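Local coordinates for SusD homolog (Bacteroides thetaiotaomicron VPI-5482, PDB 3IV0), which probably binds glycans at the outer membrane, as well-studied members of the SusD family do, although its own ligand has not been established, at residues 24-27 with 28-31; 82-85 with 86-90. All blocks are in the same frame, centred on the assembly; numbering follows the deposited sequence.

Contact 1: 24-27 with 28-31; sequences AFLL and SIYN
S28 turns its hydroxyl back onto the preceding turn of the helix, where OG gives a short hydrogen bond of 2.6 Å to F25 O, a familiar intrahelical serine arrangement. The bond lies in the carbonyl plane and on a lone pair (C=O...OG angle 136°), a geometry open to OG because it stands between the backbone N and the carbonyl carbon (chi1 78°). F25 O thus takes a side-chain donor besides the weak amide bonds from S28 N and I29 N, and the same hydroxyl lies over one face of the F25 ring.

On another side of the helix L26 and Y30 run side by side, with L26 CG in the plane of the phenol ring and meeting its edge at CE2, 4.0 Å away. L26 also reaches I29 through their CD1 atoms, 4.1 Å apart. Beneath these side chains the backbone mixes spacings: N31 N bonds to L27 O at 2.9 Å in the alpha-helical pattern, whereas I29 N reaches L26 O, three residues back, also at 2.9 Å.

The phenol is fixed at its far end, since Y30 OH is hydrogen-bonded to E126 and to the backbone N of A200. All of this lies on helix 19-39 of a largely helical SusD-type fold, whose L26, I29 and Y30 pack on helix 117-142, while F25, L26 and I29 touch helix 93-108.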
loop_
_atom_site.group_PDB
_atom_site.type_symbol
_atom_site.label_atom_id
_atom_site.label_comp_id
_atom_site.label_asym_id
_atom_site.label_seq_id
_atom_site.Cartn_x
_atom_site.Cartn_y
_atom_site.Cartn_z
ATOM N N ALA A 24 21.896 2.004 11.786
ATOM C CA ALA A 24 21.265 0.807 12.323
ATOM C C ALA A 24 19.966 1.139 13.025
ATOM O O ALA A 24 18.969 0.396 12.890
ATOM C CB ALA A 24 22.246 0.021 13.255
ATOM N N PHE A 25 19.945 2.233 13.766
ATOM C CA PHE A 25 18.733 2.643 14.431
ATOM C C PHE A 25 17.654 2.996 13.396
ATOM O O PHE A 25 16.520 2.562 13.529
ATOM C CB PHE A 25 19.003 3.793 15.388
ATOM C CG PHE A 25 17.865 4.077 16.312
ATOM C CD1 PHE A 25 16.836 4.887 15.911
ATOM C CD2 PHE A 25 17.787 3.485 17.560
ATOM C CE1 PHE A 25 15.791 5.139 16.737
ATOM C CE2 PHE A 25 16.727 3.752 18.405
ATOM C CZ PHE A 25 15.711 4.570 17.975
ATOM N N LEU A 26 18.015 3.761 12.375
ATOM C CA LEU A 26 17.082 4.052 11.277
ATOM C C LEU A 26 16.563 2.763 10.655
ATOM O O LEU A 26 15.352 2.609 10.430
ATOM C CB LEU A 26 17.755 4.952 10.275
ATOM C CG LEU A 26 16.961 5.208 8.987
ATOM C CD1 LEU A 26 15.658 5.947 9.334
ATOM C CD2 LEU A 26 17.803 5.980 7.975
ATOM N N LEU A 27 17.426 1.791 10.416
ATOM C CA LEU A 27 16.967 0.596 9.794
ATOM C C LEU A 27 15.998 -0.192 10.692
ATOM O O LEU A 27 15.176 -0.923 10.177
ATOM C CB LEU A 27 18.142 -0.271 9.324
ATOM C CG LEU A 27 18.825 0.237 8.061
ATOM C CD1 LEU A 27 20.130 -0.537 7.889
ATOM C CD2 LEU A 27 17.965 0.050 6.835
ATOM N N SER A 28 16.075 -0.032 12.014
ATOM C CA SER A 28 15.145 -0.684 12.910
ATOM C C SER A 28 13.733 -0.083 12.743
ATOM O O SER A 28 12.762 -0.745 13.064
ATOM C CB SER A 28 15.618 -0.578 14.373
ATOM O OG SER A 28 15.356 0.685 14.951
ATOM N N ILE A 29 13.645 1.164 12.262
ATOM C CA ILE A 29 12.336 1.800 11.986
ATOM C C ILE A 29 11.731 1.101 10.781
ATOM O O ILE A 29 10.567 0.690 10.829
ATOM C CB ILE A 29 12.479 3.317 11.785
ATOM C CG1 ILE A 29 13.004 4.020 13.056
ATOM C CG2 ILE A 29 11.117 3.921 11.304
ATOM C CD1 ILE A 29 13.499 5.458 12.834
ATOM N N TYR A 30 12.482 0.954 9.712
ATOM C CA TYR A 30 12.049 0.188 8.551
ATOM C C TYR A 30 11.666 -1.233 8.935
ATOM O O TYR A 30 10.658 -1.772 8.495
ATOM C CB TYR A 30 13.120 0.153 7.498
ATOM C CG TYR A 30 13.338 1.414 6.716
ATOM C CD1 TYR A 30 12.629 1.668 5.573
ATOM C CD2 TYR A 30 14.293 2.353 7.099
ATOM C CE1 TYR A 30 12.822 2.788 4.807
ATOM C CE2 TYR A 30 14.509 3.482 6.349
ATOM C CZ TYR A 30 13.773 3.722 5.206
ATOM O OH TYR A 30 14.007 4.829 4.446
ATOM N N ASN A 31 12.451 -1.856 9.822
ATOM C CA ASN A 31 12.115 -3.201 10.285
ATOM C C ASN A 31 10.772 -3.279 10.979
ATOM O O ASN A 31 10.008 -4.207 10.744
ATOM C CB ASN A 31 13.261 -3.733 11.174
ATOM C CG ASN A 31 13.086 -5.171 11.544
ATOM O OD1 ASN A 31 13.099 -6.026 10.671
ATOM N ND2 ASN A 31 12.878 -5.452 12.832
#

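Contact 2: 82-85 with 86-90; sequences DDAR and GGLIM
Beside the turn whose D83 carbonyl binds G86 and L88, the flat groups of D83 and R85 meet within 82-85: D83 CG lies at the edge of the R85 guanidinium, in its plane, and NE and NH2 grip the carboxylate side-on. The carboxylate also closes an Asx turn, OD1 accepting R85 N at 3.0 Å, beside a type I beta turn from D83 to G86. R85 NH2 meets D83 OD2 on its syn side at 2.9 Å, whereas NE comes to OD1 from above the carboxylate plane, 41° out of it and from the same face as R85 N. R85 reaches back by bending at chi2 (84°) and chi3 (54°). With an alanine at D83, the R85 guanidinium is likely to lose its carboxylate mate, and the R85 amide the bond that closes the Asx turn.

The D83 carbonyl oxygen carries the contact across to 86-90: it accepts G86 N at 3.1 Å and L88 N at 2.9 Å, from opposite faces of the carbonyl plane, both nearly straight. Packing is tight: a CB on G87 would clash with D82 N.

The turn lies in the loop between helices 73-79 and 93-108, where I89 packs on F43 and Y46 of helix 43-50 and D82 OD1 is hydrogen-bonded to H464. The L88 side chain lies over the 82-85 backbone, its CG 3.3 Å from D82 O and its CD1 3.9 Å from A84 CB.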
loop_
_atom_site.group_PDB
_atom_site.type_symbol
_atom_site.label_atom_id
_atom_site.label_comp_id
_atom_site.label_asym_id
_atom_site.label_seq_id
_atom_site.Cartn_x
_atom_site.Cartn_y
_atom_site.Cartn_z
ATOM N N ASP A 82 -6.996 -12.717 19.025
ATOM C CA ASP A 82 -5.660 -12.253 19.428
ATOM C C ASP A 82 -4.544 -12.507 18.410
ATOM O O ASP A 82 -3.430 -11.916 18.538
ATOM C CB ASP A 82 -5.260 -12.886 20.776
ATOM C CG ASP A 82 -6.058 -12.368 21.926
ATOM O OD1 ASP A 82 -6.481 -11.193 21.921
ATOM O OD2 ASP A 82 -6.240 -13.124 22.906
ATOM N N ASP A 83 -4.817 -13.323 17.397
ATOM C CA ASP A 83 -3.765 -13.866 16.550
ATOM C C ASP A 83 -3.694 -13.236 15.158
ATOM O O ASP A 83 -4.355 -12.218 14.887
ATOM C CB ASP A 83 -3.795 -15.405 16.531
ATOM C CG ASP A 83 -4.857 -15.996 15.620
ATOM O OD1 ASP A 83 -5.381 -15.316 14.706
ATOM O OD2 ASP A 83 -5.119 -17.208 15.799
ATOM N N ALA A 84 -2.834 -13.771 14.305
ATOM C CA ALA A 84 -2.493 -13.105 13.039
ATOM C C ALA A 84 -3.548 -13.208 11.961
ATOM O O ALA A 84 -3.318 -12.730 10.846
ATOM C CB ALA A 84 -1.115 -13.594 12.486
ATOM N N ARG A 85 -4.683 -13.842 12.245
ATOM C CA ARG A 85 -5.812 -13.841 11.321
ATOM C C ARG A 85 -6.836 -12.786 11.655
ATOM O O ARG A 85 -7.820 -12.650 10.938
ATOM C CB ARG A 85 -6.481 -15.223 11.237
ATOM C CG ARG A 85 -5.684 -16.273 10.508
ATOM C CD ARG A 85 -4.645 -16.980 11.368
ATOM N NE ARG A 85 -5.164 -17.564 12.598
ATOM C CZ ARG A 85 -5.726 -18.760 12.706
ATOM N NH1 ARG A 85 -5.830 -19.567 11.665
ATOM N NH2 ARG A 85 -6.139 -19.168 13.899
ATOM N N GLY A 86 -6.625 -12.042 12.731
ATOM C CA GLY A 86 -7.574 -10.964 13.032
ATOM C C GLY A 86 -7.085 -10.004 14.067
ATOM O O GLY A 86 -6.670 -8.884 13.752
ATOM N N GLY A 87 -7.054 -10.435 15.326
ATOM C CA GLY A 87 -6.711 -9.537 16.407
ATOM C C GLY A 87 -5.410 -8.790 16.327
ATOM O O GLY A 87 -5.315 -7.642 16.747
ATOM N N LEU A 88 -4.348 -9.453 15.900
ATOM C CA LEU A 88 -3.084 -8.746 15.768
ATOM C C LEU A 88 -3.176 -7.609 14.784
ATOM O O LEU A 88 -2.537 -6.592 14.952
ATOM C CB LEU A 88 -1.956 -9.658 15.315
ATOM C CG LEU A 88 -1.344 -10.628 16.291
ATOM C CD1 LEU A 88 -0.188 -11.408 15.612
ATOM C CD2 LEU A 88 -0.873 -9.909 17.532
ATOM N N ILE A 89 -3.922 -7.807 13.710
ATOM C CA ILE A 89 -4.037 -6.788 12.683
ATOM C C ILE A 89 -4.797 -5.574 13.253
ATOM O O ILE A 89 -4.636 -4.457 12.811
ATOM C CB ILE A 89 -4.744 -7.388 11.447
ATOM C CG1 ILE A 89 -3.998 -8.608 10.895
ATOM C CG2 ILE A 89 -4.870 -6.317 10.357
ATOM C CD1 ILE A 89 -4.782 -9.378 9.848
HETATM N N MSE A 90 -5.584 -5.824 14.294
HETATM C CA MSE A 90 -6.351 -4.778 14.960
HETATM C C MSE A 90 -5.583 -4.015 16.024
HETATM O O MSE A 90 -6.146 -3.219 16.751
HETATM C CB MSE A 90 -7.577 -5.393 15.609
HETATM C CG MSE A 90 -8.528 -5.971 14.601
HETATM SE SE MSE A 90 -9.863 -7.197 15.310
HETATM C CE MSE A 90 -10.464 -7.917 13.572
#

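How the contacts relate
Contact 1 and contact 2 do not touch: their centres are 24 Å apart and their nearest atoms about 13 Å apart. Each centre lies 19 Å from the centre of the chain. They follow in series, contact 1 on helix 19-39 and contact 2 in the loop between helices 73-79 and 93-108, and both belong to the N-terminal part of this SusD-type chain. Helix 93-108 offers an indirect connection, since it touches contact 1 through D101, I104 and L105 and follows the 82-90 loop in sequence. One contact is local order along a helix, the other a turn leading toward one. No ligand site is known at either contact, and a role in glycan binding cannot be inferred for them.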